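Local coordinates for protein nigerythrin (Desulfovibrio vulgaris subsp. vulgaris, PDB 1YUZ) that acts as an NADH peroxidase in vitro, combining a hemerythrin-like diiron centre with a rubredoxin-like iron site in each subunit of a homodimer, at residues A38-A43 and A71-H76; A45-F50 and R64-T69; G78-L83 and D121-F126; Y117-M122 and R144-E149. One frame throughout, in Å; residues are numbered along the deposited sequence.

Overall arrangement
All four contacts join helices of one ferritin-like four-helix bundle, showing how packing and metal binding can be built on the same framework. Interactions 1 and 2 lie along a single helix pair, 29-56 with 60-87, their centres 10 Å apart; the segments of interaction 2 fall between those of interaction 1 in the sequence. Interaction 3 follows, linking helix 60-87 to helix 104-132, and interaction 4 pairs helix 104-132 with helix 136-161. Interactions 1 and 4, with centres 12 Å apart, face each other over the two irons and a shared bridging water. Interaction 3 touches both, while interaction 2 packs farther along the bundle, about 20 Å from interaction 3 between centres.

Interaction 1 (A38-A43 and A71-H76); sequences AGETGA and AAELIH. With FE (Fe (III) ion), chain F; FE2 (Fe (II) ion), chain G.
Glu40 and Glu73 reach the same iron by similar paths: each swings CG to the side of its backbone N, opposite the carbonyl carbon, and then folds at chi2 (-67° and -49°), which brings both carboxylates to the side of the helix pair that faces the bundle interior. The results differ. Glu40 grips the iron(III) with both oxygens, OE1 at 2.1 Å and OE2 at 2.3 Å from the metal. Glu73 bridges instead, its OE1 lying 2.2 Å from the iron(III) and its OE2 2.0 Å from the iron(II). A water bridges the two metals as well, as does Glu149 from helix 136-161. The carboxylates are turned 41° against each other, and Glu40 OE1 and Glu73 OE1 stand 2.9 Å apart, a closeness probably made tolerable by the cation they share.

His76 ND1 donates to Glu40 OE2 at 3.2 Å, meeting the oxygen from above the carboxylate plane; the same oxygen is also hydrogen-bonded to the hydroxyl of Tyr123. The iron(III) lies at the edge of the imidazole, 4.0 Å from His76 ND1 and therefore not bound to it. That position is consistent with the redox-dependent iron movement of rubrerythrins, in which such a histidine can serve as an alternative ligand. Beside the site, Ala43 CB rests 4.1 Å from Glu73 CG.

Helices 29-56 and 60-87 run almost antiparallel here. Helices 104-132 and 136-161 complete the diiron site with Glu115, Glu118, Glu149 and His152, while Ala71, Ala72 and Ile75 touch Leu173 on strand 171-173 of the rubredoxin-like part.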
loop_
_atom_site.group_PDB
_atom_site.type_symbol
_atom_site.label_atom_id
_atom_site.label_comp_id
_atom_site.label_asym_id
_atom_site.label_seq_id
_atom_site.Cartn_x
_atom_site.Cartn_y
_atom_site.Cartn_z
ATOM N N ALA B 38 -4.536 11.948 18.916
ATOM C CA ALA B 38 -5.247 12.916 18.085
ATOM C C ALA B 38 -5.348 12.391 16.657
ATOM O O ALA B 38 -6.418 12.419 16.048
ATOM C CB ALA B 38 -4.522 14.258 18.102
ATOM N N GLY B 39 -4.228 11.906 16.135
ATOM C CA GLY B 39 -4.210 11.377 14.784
ATOM C C GLY B 39 -5.118 10.174 14.613
ATOM O O GLY B 39 -5.830 10.063 13.616
ATOM N N GLU B 40 -5.099 9.270 15.585
ATOM C CA GLU B 40 -5.930 8.075 15.514
ATOM C C GLU B 40 -7.404 8.407 15.664
ATOM O O GLU B 40 -8.259 7.716 15.118
ATOM C CB GLU B 40 -5.495 7.072 16.581
ATOM C CG GLU B 40 -4.054 6.595 16.399
ATOM C CD GLU B 40 -3.856 5.751 15.144
ATOM O OE1 GLU B 40 -4.480 6.044 14.097
ATOM O OE2 GLU B 40 -3.064 4.791 15.204
ATOM N N THR B 41 -7.701 9.470 16.404
ATOM C CA THR B 41 -9.079 9.887 16.583
ATOM C C THR B 41 -9.578 10.360 15.220
ATOM O O THR B 41 -10.715 10.100 14.838
ATOM C CB THR B 41 -9.172 11.009 17.633
ATOM O OG1 THR B 41 -8.667 10.517 18.884
ATOM C CG2 THR B 41 -10.613 11.450 17.832
ATOM N N GLY B 42 -8.707 11.037 14.480
ATOM C CA GLY B 42 -9.073 11.493 13.152
ATOM C C GLY B 42 -9.224 10.303 12.217
ATOM O O GLY B 42 -10.148 10.250 11.408
ATOM N N ALA B 43 -8.314 9.338 12.326
ATOM C CA ALA B 43 -8.364 8.145 11.487
ATOM C C ALA B 43 -9.656 7.375 11.731
ATOM O O ALA B 43 -10.288 6.888 10.794
ATOM C CB ALA B 43 -7.163 7.252 11.772
ATOM N N ALA B 71 -12.085 0.177 14.210
ATOM C CA ALA B 71 -12.033 -0.470 15.514
ATOM C C ALA B 71 -10.580 -0.668 15.940
ATOM O O ALA B 71 -10.246 -0.536 17.119
ATOM C CB ALA B 71 -12.766 -1.801 15.463
ATOM N N ALA B 72 -9.716 -0.977 14.978
ATOM C CA ALA B 72 -8.298 -1.162 15.266
ATOM C C ALA B 72 -7.697 0.142 15.778
ATOM O O ALA B 72 -6.911 0.142 16.721
ATOM C CB ALA B 72 -7.563 -1.618 14.013
ATOM N N GLU B 73 -8.070 1.259 15.161
ATOM C CA GLU B 73 -7.534 2.538 15.593
ATOM C C GLU B 73 -8.009 2.859 17.011
ATOM O O GLU B 73 -7.290 3.492 17.785
ATOM C CB GLU B 73 -7.945 3.659 14.633
ATOM C CG GLU B 73 -7.633 3.415 13.153
ATOM C CD GLU B 73 -6.212 2.949 12.880
ATOM O OE1 GLU B 73 -5.278 3.332 13.620
ATOM O OE2 GLU B 73 -6.021 2.209 11.891
ATOM N N LEU B 74 -9.213 2.411 17.354
ATOM C CA LEU B 74 -9.750 2.653 18.688
ATOM C C LEU B 74 -8.924 1.878 19.716
ATOM O O LEU B 74 -8.746 2.326 20.848
ATOM C CB LEU B 74 -11.220 2.237 18.752
ATOM C CG LEU B 74 -11.971 2.675 20.012
ATOM C CD1 LEU B 74 -11.869 4.190 20.175
ATOM C CD2 LEU B 74 -13.423 2.241 19.909
ATOM N N ILE B 75 -8.427 0.711 19.316
ATOM C CA ILE B 75 -7.589 -0.104 20.185
ATOM C C ILE B 75 -6.279 0.656 20.397
ATOM O O ILE B 75 -5.758 0.702 21.507
ATOM C CB ILE B 75 -7.311 -1.494 19.555
ATOM C CG1 ILE B 75 -8.592 -2.332 19.599
ATOM C CG2 ILE B 75 -6.171 -2.201 20.296
ATOM C CD1 ILE B 75 -8.483 -3.664 18.901
ATOM N N HIS B 76 -5.756 1.261 19.334
ATOM C CA HIS B 76 -4.522 2.032 19.434
ATOM C C HIS B 76 -4.722 3.191 20.405
ATOM O O HIS B 76 -3.880 3.447 21.263
ATOM C CB HIS B 76 -4.118 2.563 18.059
ATOM C CG HIS B 76 -3.733 1.485 17.094
ATOM N ND1 HIS B 76 -3.568 1.714 15.746
ATOM C CD2 HIS B 76 -3.490 0.167 17.284
ATOM C CE1 HIS B 76 -3.243 0.582 15.146
ATOM N NE2 HIS B 76 -3.189 -0.372 16.058
HETATM FE FE FE F . -3.592 4.548 12.946
HETATM FE FE FE2 G . -4.329 1.895 10.839
HETATM O O HOH W 1 -4.121 4.131 11.102
#

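Interaction 2 (A45-F50 and R64-T69); sequences AKYTAF and RLFEAT
Two phenylalanines form the aromatic part of this contact. Phe50 CB sits 3.5 Å from the ring centroid of Phe66, only 3° off the normal, so the methylene makes a CH-pi contact almost exactly over the middle of the face. Beyond it the Phe50 ring turns an edge toward that face in an offset edge-to-face pair, with planes at 66° and centroids 5.3 Å apart. Its closest atom, Phe50 CD1, reaches Phe66 CE2 at 3.5 Å. On a face of the Phe50 ring lies CG of Lys46, one turn earlier in the same helix.

The apolar contacts centre on Tyr47. Thr69 applies its methyl CG2 obliquely to Tyr47 CE1 at 3.5 Å, and Tyr47 CD2 comes within 4.3 Å of Phe66 CD2. A backbone atom joins in as well: Tyr47 O lies against Phe66 CB at 3.5 Å.

Hydrogen bonding here serves to fix a rotation. Thr69 turns OG1 back beside its own backbone N (chi1 -49°), from where it gives a 2.8 Å bond to Leu65 O. The helical N-H of Thr69 meets that oxygen from the other face of its plane. With the hydroxyl engaged in its own helix, CG2 is left to meet the tyrosine.

Tyr47 OH is hydrogen-bonded to OE2 of Glu115, an iron(II) ligand, and Tyr156 of helix 136-161 adds another ring beside Tyr47 and Phe66. Close antiparallel packing of this kind, with axes 8.1 Å apart, belongs to the ferritin-like four-helix bundle, here with a second-shell tyrosine next to its diiron site.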
loop_
_atom_site.group_PDB
_atom_site.type_symbol
_atom_site.label_atom_id
_atom_site.label_comp_id
_atom_site.label_asym_id
_atom_site.label_seq_id
_atom_site.Cartn_x
_atom_site.Cartn_y
_atom_site.Cartn_z
ATOM N N ALA B 45 -12.516 8.544 12.781
ATOM C CA ALA B 45 -13.617 9.293 12.192
ATOM C C ALA B 45 -13.615 9.125 10.676
ATOM O O ALA B 45 -14.665 8.979 10.054
ATOM C CB ALA B 45 -13.501 10.767 12.562
ATOM N N LYS B 46 -12.431 9.135 10.080
ATOM C CA LYS B 46 -12.327 8.983 8.639
ATOM C C LYS B 46 -12.803 7.611 8.170
ATOM O O LYS B 46 -13.605 7.505 7.243
ATOM C CB LYS B 46 -10.885 9.209 8.183
ATOM C CG LYS B 46 -10.758 9.292 6.676
ATOM C CD LYS B 46 -9.367 9.688 6.225
ATOM C CE LYS B 46 -8.379 8.551 6.376
ATOM N NZ LYS B 46 -7.081 8.897 5.726
ATOM N N TYR B 47 -12.315 6.557 8.814
ATOM C CA TYR B 47 -12.691 5.204 8.437
ATOM C C TYR B 47 -14.161 4.928 8.679
ATOM O O TYR B 47 -14.787 4.166 7.941
ATOM C CB TYR B 47 -11.824 4.207 9.194
ATOM C CG TYR B 47 -10.369 4.290 8.795
ATOM C CD1 TYR B 47 -9.381 3.691 9.569
ATOM C CD2 TYR B 47 -9.980 4.969 7.634
ATOM C CE1 TYR B 47 -8.042 3.763 9.201
ATOM C CE2 TYR B 47 -8.643 5.047 7.256
ATOM C CZ TYR B 47 -7.683 4.442 8.045
ATOM O OH TYR B 47 -6.360 4.513 7.682
ATOM N N THR B 48 -14.712 5.548 9.713
ATOM C CA THR B 48 -16.122 5.380 10.020
ATOM C C THR B 48 -16.938 6.018 8.893
ATOM O O THR B 48 -17.932 5.451 8.435
ATOM C CB THR B 48 -16.456 6.033 11.369
ATOM O OG1 THR B 48 -15.757 5.332 12.404
ATOM C CG2 THR B 48 -17.955 5.978 11.648
ATOM N N ALA B 49 -16.507 7.188 8.431
ATOM C CA ALA B 49 -17.204 7.854 7.337
ATOM C C ALA B 49 -17.023 7.035 6.053
ATOM O O ALA B 49 -17.961 6.869 5.273
ATOM C CB ALA B 49 -16.664 9.264 7.148
ATOM N N PHE B 50 -15.814 6.524 5.835
ATOM C CA PHE B 50 -15.541 5.717 4.648
ATOM C C PHE B 50 -16.409 4.456 4.630
ATOM O O PHE B 50 -16.881 4.032 3.575
ATOM C CB PHE B 50 -14.066 5.310 4.604
ATOM C CG PHE B 50 -13.123 6.425 4.222
ATOM C CD1 PHE B 50 -11.756 6.181 4.163
ATOM C CD2 PHE B 50 -13.588 7.699 3.899
ATOM C CE1 PHE B 50 -10.863 7.182 3.788
ATOM C CE2 PHE B 50 -12.695 8.707 3.521
ATOM C CZ PHE B 50 -11.333 8.445 3.467
ATOM N N ARG B 64 -16.999 -3.295 5.696
ATOM C CA ARG B 64 -16.610 -4.076 6.861
ATOM C C ARG B 64 -15.124 -3.905 7.155
ATOM O O ARG B 64 -14.720 -3.894 8.316
ATOM C CB ARG B 64 -16.956 -5.555 6.658
ATOM C CG ARG B 64 -18.453 -5.838 6.730
ATOM C CD ARG B 64 -18.761 -7.331 6.756
ATOM N NE ARG B 64 -18.662 -7.975 5.448
ATOM C CZ ARG B 64 -17.679 -8.787 5.076
ATOM N NH1 ARG B 64 -16.686 -9.066 5.908
ATOM N NH2 ARG B 64 -17.696 -9.334 3.869
ATOM N N LEU B 65 -14.311 -3.770 6.111
ATOM C CA LEU B 65 -12.882 -3.574 6.314
ATOM C C LEU B 65 -12.649 -2.215 6.979
ATOM O O LEU B 65 -11.847 -2.101 7.902
ATOM C CB LEU B 65 -12.127 -3.648 4.985
ATOM C CG LEU B 65 -10.625 -3.342 5.084
ATOM C CD1 LEU B 65 -9.954 -4.261 6.102
ATOM C CD2 LEU B 65 -9.986 -3.496 3.714
ATOM N N PHE B 66 -13.346 -1.182 6.515
ATOM C CA PHE B 66 -13.194 0.141 7.114
ATOM C C PHE B 66 -13.658 0.121 8.568
ATOM O O PHE B 66 -13.059 0.765 9.425
ATOM C CB PHE B 66 -13.992 1.190 6.330
ATOM C CG PHE B 66 -13.302 1.681 5.083
ATOM C CD1 PHE B 66 -13.967 1.689 3.862
ATOM C CD2 PHE B 66 -11.999 2.169 5.137
ATOM C CE1 PHE B 66 -13.345 2.177 2.713
ATOM C CE2 PHE B 66 -11.372 2.660 3.991
ATOM C CZ PHE B 66 -12.048 2.662 2.783
ATOM N N GLU B 67 -14.721 -0.627 8.846
ATOM C CA GLU B 67 -15.238 -0.716 10.206
ATOM C C GLU B 67 -14.251 -1.453 11.104
ATOM O O GLU B 67 -14.022 -1.053 12.245
ATOM C CB GLU B 67 -16.603 -1.407 10.194
ATOM C CG GLU B 67 -17.640 -0.576 9.460
ATOM C CD GLU B 67 -18.907 -1.337 9.117
ATOM O OE1 GLU B 67 -18.915 -2.583 9.196
ATOM O OE2 GLU B 67 -19.899 -0.674 8.744
ATOM N N ALA B 68 -13.652 -2.518 10.582
ATOM C CA ALA B 68 -12.677 -3.279 11.348
ATOM C C ALA B 68 -11.451 -2.412 11.616
ATOM O O ALA B 68 -10.911 -2.412 12.718
ATOM C CB ALA B 68 -12.273 -4.535 10.584
ATOM N N THR B 69 -11.022 -1.656 10.610
ATOM C CA THR B 69 -9.844 -0.814 10.779
ATOM C C THR B 69 -10.121 0.348 11.734
ATOM O O THR B 69 -9.249 0.743 12.506
ATOM C CB THR B 69 -9.324 -0.302 9.425
ATOM O OG1 THR B 69 -9.220 -1.407 8.515
ATOM C CG2 THR B 69 -7.936 0.297 9.593
#

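Interaction 3 (G78-L83 and D121-F126); sequences GLEYAL and DMYPAF
Glu80 and Tyr123 meet through a single polar contact, Glu80 OE2 to Tyr123 OH at 2.7 Å. The two side chains approach from opposite directions, and Glu80 OE2 comes to the edge of the phenol, near the ring plane, 3.4 Å from Tyr123 CE2. Carboxylate and ring planes are inclined by 44°. The hydroxyl has a second carboxylate within reach, OE2 of the iron ligand Glu40, its stronger partner, so the one phenol proton has two possible acceptors. Tyr123 OH thus stands between two carboxylates and places Glu80 in the second shell of the iron(III).

One step out, chain shape accounts for the reach. Glu80 stays extended beyond CG (chi2 158°), and the long tyrosine spans the remaining gap; the backbones are far apart, the nearest CA atoms, of Glu80 and Phe126, being 11.8 Å from each other. Met122, the residue before the tyrosine, curls its thioether back at chi3 (81°), placing CE 3.4 Å above the plane of the Tyr123 ring and over its centre. Immediately after the tyrosine, Pro124 brings a backbone N with no bond to the preceding turn, and helix 104-132 is kinked there.

The contact thus runs through the bundle interior from helix 60-87 to helix 104-132. Ala36 and Ile37 of helix 29-56 and Val141 of helix 136-161 touch Glu80, while Ala145 and Glu149 of helix 136-161 pack against the tyrosine.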
loop_
_atom_site.group_PDB
_atom_site.type_symbol
_atom_site.label_atom_id
_atom_site.label_comp_id
_atom_site.label_asym_id
_atom_site.label_seq_id
_atom_site.Cartn_x
_atom_site.Cartn_y
_atom_site.Cartn_z
ATOM N N GLY B 78 -6.798 3.378 22.827
ATOM C CA GLY B 78 -6.875 2.832 24.173
ATOM C C GLY B 78 -5.503 2.565 24.761
ATOM O O GLY B 78 -5.249 2.884 25.922
ATOM N N LEU B 79 -4.616 1.978 23.965
ATOM C CA LEU B 79 -3.268 1.673 24.430
ATOM C C LEU B 79 -2.495 2.944 24.753
ATOM O O LEU B 79 -1.803 3.020 25.767
ATOM C CB LEU B 79 -2.507 0.879 23.367
ATOM C CG LEU B 79 -3.023 -0.525 23.047
ATOM C CD1 LEU B 79 -2.233 -1.097 21.883
ATOM C CD2 LEU B 79 -2.902 -1.417 24.276
ATOM N N GLU B 80 -2.613 3.939 23.882
ATOM C CA GLU B 80 -1.917 5.205 24.063
ATOM C C GLU B 80 -2.506 6.009 25.216
ATOM O O GLU B 80 -1.771 6.573 26.029
ATOM C CB GLU B 80 -1.958 5.993 22.748
ATOM C CG GLU B 80 -1.157 5.275 21.658
ATOM C CD GLU B 80 -1.532 5.649 20.231
ATOM O OE1 GLU B 80 -2.492 6.418 20.017
ATOM O OE2 GLU B 80 -0.849 5.151 19.313
ATOM N N TYR B 81 -3.831 6.039 25.299
ATOM C CA TYR B 81 -4.513 6.767 26.362
ATOM C C TYR B 81 -4.132 6.233 27.742
ATOM O O TYR B 81 -3.923 7.009 28.679
ATOM C CB TYR B 81 -6.028 6.670 26.170
ATOM C CG TYR B 81 -6.828 7.237 27.319
ATOM C CD1 TYR B 81 -6.742 8.586 27.655
ATOM C CD2 TYR B 81 -7.671 6.421 28.071
ATOM C CE1 TYR B 81 -7.480 9.113 28.713
ATOM C CE2 TYR B 81 -8.412 6.937 29.133
ATOM C CZ TYR B 81 -8.310 8.282 29.446
ATOM O OH TYR B 81 -9.040 8.797 30.495
ATOM N N ALA B 82 -4.038 4.912 27.867
ATOM C CA ALA B 82 -3.687 4.301 29.144
ATOM C C ALA B 82 -2.362 4.855 29.652
ATOM O O ALA B 82 -2.207 5.116 30.845
ATOM C CB ALA B 82 -3.605 2.791 28.998
ATOM N N LEU B 83 -1.406 5.035 28.747
ATOM C CA LEU B 83 -0.105 5.566 29.131
ATOM C C LEU B 83 -0.192 7.036 29.518
ATOM O O LEU B 83 0.401 7.461 30.511
ATOM C CB LEU B 83 0.907 5.393 27.996
ATOM C CG LEU B 83 1.327 3.963 27.651
ATOM C CD1 LEU B 83 2.419 3.997 26.594
ATOM C CD2 LEU B 83 1.829 3.257 28.904
ATOM N N ASP B 121 6.520 6.699 8.989
ATOM C CA ASP B 121 6.931 8.039 9.364
ATOM C C ASP B 121 6.594 8.362 10.814
ATOM O O ASP B 121 7.479 8.406 11.664
ATOM C CB ASP B 121 6.257 9.050 8.428
ATOM C CG ASP B 121 6.772 10.461 8.611
ATOM O OD1 ASP B 121 7.130 10.826 9.749
ATOM O OD2 ASP B 121 6.794 11.214 7.614
ATOM N N MET B 122 5.311 8.551 11.100
ATOM C CA MET B 122 4.897 8.920 12.446
ATOM C C MET B 122 5.280 7.967 13.564
ATOM O O MET B 122 5.999 8.352 14.485
ATOM C CB MET B 122 3.390 9.158 12.501
ATOM C CG MET B 122 2.957 9.773 13.818
ATOM S SD MET B 122 1.189 9.862 14.014
ATOM C CE MET B 122 0.840 8.190 14.539
ATOM N N TYR B 123 4.802 6.729 13.515
ATOM C CA TYR B 123 5.141 5.820 14.594
ATOM C C TYR B 123 6.640 5.549 14.694
ATOM O O TYR B 123 7.180 5.522 15.798
ATOM C CB TYR B 123 4.297 4.543 14.510
ATOM C CG TYR B 123 2.899 4.758 15.071
ATOM C CD1 TYR B 123 1.764 4.479 14.309
ATOM C CD2 TYR B 123 2.715 5.262 16.364
ATOM C CE1 TYR B 123 0.483 4.695 14.814
ATOM C CE2 TYR B 123 1.438 5.479 16.879
ATOM C CZ TYR B 123 0.327 5.193 16.100
ATOM O OH TYR B 123 -0.935 5.401 16.615
ATOM N N PRO B 124 7.340 5.360 13.559
ATOM C CA PRO B 124 8.782 5.123 13.709
ATOM C C PRO B 124 9.461 6.319 14.400
ATOM O O PRO B 124 10.377 6.141 15.203
ATOM C CB PRO B 124 9.249 4.942 12.270
ATOM C CG PRO B 124 8.090 4.231 11.651
ATOM C CD PRO B 124 6.895 5.010 12.195
ATOM N N ALA B 125 8.998 7.532 14.101
ATOM C CA ALA B 125 9.567 8.737 14.709
ATOM C C ALA B 125 9.307 8.742 16.211
ATOM O O ALA B 125 10.196 9.062 17.009
ATOM C CB ALA B 125 8.959 9.985 14.078
ATOM N N PHE B 126 8.085 8.393 16.596
ATOM C CA PHE B 126 7.709 8.361 18.003
ATOM C C PHE B 126 8.401 7.218 18.737
ATOM O O PHE B 126 8.769 7.354 19.903
ATOM C CB PHE B 126 6.194 8.218 18.136
ATOM C CG PHE B 126 5.423 9.436 17.708
ATOM C CD1 PHE B 126 4.035 9.395 17.644
ATOM C CD2 PHE B 126 6.073 10.629 17.392
ATOM C CE1 PHE B 126 3.302 10.517 17.276
ATOM C CE2 PHE B 126 5.346 11.760 17.023
ATOM C CZ PHE B 126 3.961 11.703 16.965
#

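Interaction 4 (Y117-M122 and R144-E149); sequences YETSDM and RAKLAE. With FE (Fe (III) ion), chain F; FE2 (Fe (II) ion), chain G.
Thr119 and Lys146 mark the closest backbone approach, with CA atoms 4.8 Å apart, where segments 117-122 and 144-149 pass at an axis distance of 8.0 Å and 130° between their directions. Segment 117-122 includes a wider pi-type turn, in which Tyr117 O takes the N-H groups of both Asp121 and Met122.

Three hydrogen bonds join the closest pair. Thr119 OG1 gives its proton to Lys146 O at 2.8 Å. In return the lysine ammonium donates to Thr119 twice, from NZ to the carbonyl O at 2.8 Å, above the carbonyl plane, and from NZ to OG1 at 3.0 Å. The lysine chain leaves its helix and, with bends at chi2 (-89°) and chi4, turns toward the threonine, where NZ reaches both carbonyl and hydroxyl.

Next to the threonine, Glu118, and a turn beyond the lysine, Glu149, meet at the metals. Glu118, extended beyond CG, binds the iron(III) through OE1 at 2.1 Å. Glu149 is folded at chi2 and bridges, with OE2 2.0 Å from the iron(III) and OE1 on the iron(II). Their carboxylate planes stand at 90°, and Glu118 OE1 lies 2.6 Å from Glu149 OE2, both oxygens being bound to the iron(III).

Helices 29-56 and 60-87 close the diiron site from across the bundle with Glu40 and Glu73, and His76 of the latter packs on Ala145, Ala148 and Glu149. On the outer side Lys146 NZ also bonds Tyr160 OH of the second subunit, a residue that also touches Thr119, so the helix pair reaches the dimer interface.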
loop_
_atom_site.group_PDB
_atom_site.type_symbol
_atom_site.label_atom_id
_atom_site.label_comp_id
_atom_site.label_asym_id
_atom_site.label_seq_id
_atom_site.Cartn_x
_atom_site.Cartn_y
_atom_site.Cartn_z
ATOM N N TYR B 117 1.878 6.478 6.024
ATOM C CA TYR B 117 2.485 7.579 6.758
ATOM C C TYR B 117 2.680 7.177 8.215
ATOM O O TYR B 117 3.734 7.417 8.802
ATOM C CB TYR B 117 1.607 8.834 6.680
ATOM C CG TYR B 117 1.922 9.843 7.763
ATOM C CD1 TYR B 117 1.100 9.974 8.881
ATOM C CD2 TYR B 117 3.089 10.607 7.709
ATOM C CE1 TYR B 117 1.434 10.831 9.923
ATOM C CE2 TYR B 117 3.432 11.467 8.747
ATOM C CZ TYR B 117 2.602 11.572 9.852
ATOM O OH TYR B 117 2.950 12.399 10.901
ATOM N N GLU B 118 1.668 6.550 8.802
ATOM C CA GLU B 118 1.770 6.149 10.198
ATOM C C GLU B 118 2.803 5.059 10.455
ATOM O O GLU B 118 3.545 5.123 11.437
ATOM C CB GLU B 118 0.396 5.710 10.721
ATOM C CG GLU B 118 -0.644 6.821 10.650
ATOM C CD GLU B 118 -1.981 6.439 11.261
ATOM O OE1 GLU B 118 -1.998 5.709 12.272
ATOM O OE2 GLU B 118 -3.022 6.878 10.730
ATOM N N THR B 119 2.879 4.076 9.567
ATOM C CA THR B 119 3.807 2.973 9.760
ATOM C C THR B 119 5.259 3.267 9.399
ATOM O O THR B 119 6.165 2.664 9.970
ATOM C CB THR B 119 3.349 1.722 8.965
ATOM O OG1 THR B 119 3.898 0.547 9.568
ATOM C CG2 THR B 119 3.829 1.784 7.519
ATOM N N SER B 120 5.486 4.199 8.478
ATOM C CA SER B 120 6.844 4.497 8.029
ATOM C C SER B 120 7.379 5.860 8.429
ATOM O O SER B 120 8.558 6.148 8.225
ATOM C CB SER B 120 6.915 4.394 6.505
ATOM O OG SER B 120 6.206 5.465 5.902
ATOM N N ASP B 121 6.520 6.699 8.989
ATOM C CA ASP B 121 6.931 8.039 9.364
ATOM C C ASP B 121 6.594 8.362 10.814
ATOM O O ASP B 121 7.479 8.406 11.664
ATOM C CB ASP B 121 6.257 9.050 8.428
ATOM C CG ASP B 121 6.772 10.461 8.611
ATOM O OD1 ASP B 121 7.130 10.826 9.749
ATOM O OD2 ASP B 121 6.794 11.214 7.614
ATOM N N MET B 122 5.311 8.551 11.100
ATOM C CA MET B 122 4.897 8.920 12.446
ATOM C C MET B 122 5.280 7.967 13.564
ATOM O O MET B 122 5.999 8.352 14.485
ATOM C CB MET B 122 3.390 9.158 12.501
ATOM C CG MET B 122 2.957 9.773 13.818
ATOM S SD MET B 122 1.189 9.862 14.014
ATOM C CE MET B 122 0.840 8.190 14.539
ATOM N N ARG B 144 3.356 -1.689 18.657
ATOM C CA ARG B 144 2.160 -2.458 18.341
ATOM C C ARG B 144 1.313 -1.731 17.303
ATOM O O ARG B 144 0.859 -2.334 16.331
ATOM C CB ARG B 144 1.333 -2.726 19.604
ATOM C CG ARG B 144 1.916 -3.797 20.519
ATOM C CD ARG B 144 0.815 -4.645 21.163
ATOM N NE ARG B 144 1.348 -5.744 21.966
ATOM C CZ ARG B 144 2.166 -6.683 21.498
ATOM N NH1 ARG B 144 2.547 -6.657 20.229
ATOM N NH2 ARG B 144 2.610 -7.642 22.297
ATOM N N ALA B 145 1.102 -0.433 17.505
ATOM C CA ALA B 145 0.309 0.352 16.564
ATOM C C ALA B 145 0.979 0.362 15.191
ATOM O O ALA B 145 0.333 0.092 14.179
ATOM C CB ALA B 145 0.139 1.788 17.079
ATOM N N LYS B 146 2.275 0.663 15.170
ATOM C CA LYS B 146 3.055 0.727 13.938
ATOM C C LYS B 146 2.927 -0.539 13.097
ATOM O O LYS B 146 2.736 -0.469 11.880
ATOM C CB LYS B 146 4.528 0.994 14.284
ATOM C CG LYS B 146 5.507 1.002 13.110
ATOM C CD LYS B 146 6.071 -0.384 12.830
ATOM C CE LYS B 146 7.188 -0.348 11.795
ATOM N NZ LYS B 146 6.687 -0.097 10.414
ATOM N N LEU B 147 3.030 -1.693 13.745
ATOM C CA LEU B 147 2.941 -2.971 13.049
ATOM C C LEU B 147 1.575 -3.195 12.419
ATOM O O LEU B 147 1.472 -3.734 11.318
ATOM C CB LEU B 147 3.255 -4.112 14.012
ATOM C CG LEU B 147 4.720 -4.171 14.454
ATOM C CD1 LEU B 147 4.856 -5.111 15.637
ATOM C CD2 LEU B 147 5.595 -4.616 13.297
ATOM N N ALA B 148 0.523 -2.786 13.117
ATOM C CA ALA B 148 -0.817 -2.962 12.585
ATOM C C ALA B 148 -1.063 -2.039 11.398
ATOM O O ALA B 148 -1.754 -2.415 10.456
ATOM C CB ALA B 148 -1.849 -2.700 13.674
ATOM N N GLU B 149 -0.485 -0.841 11.423
ATOM C CA GLU B 149 -0.717 0.110 10.338
ATOM C C GLU B 149 -0.247 -0.395 8.981
ATOM O O GLU B 149 -0.915 -0.174 7.975
ATOM C CB GLU B 149 -0.049 1.455 10.642
ATOM C CG GLU B 149 -0.303 1.996 12.051
ATOM C CD GLU B 149 -1.764 2.290 12.358
ATOM O OE1 GLU B 149 -2.657 1.550 11.891
ATOM O OE2 GLU B 149 -2.017 3.260 13.102
HETATM FE FE FE F . -3.592 4.548 12.946
HETATM FE FE FE2 G . -4.329 1.895 10.839
HETATM O O HOH W 1 -4.121 4.131 11.102
#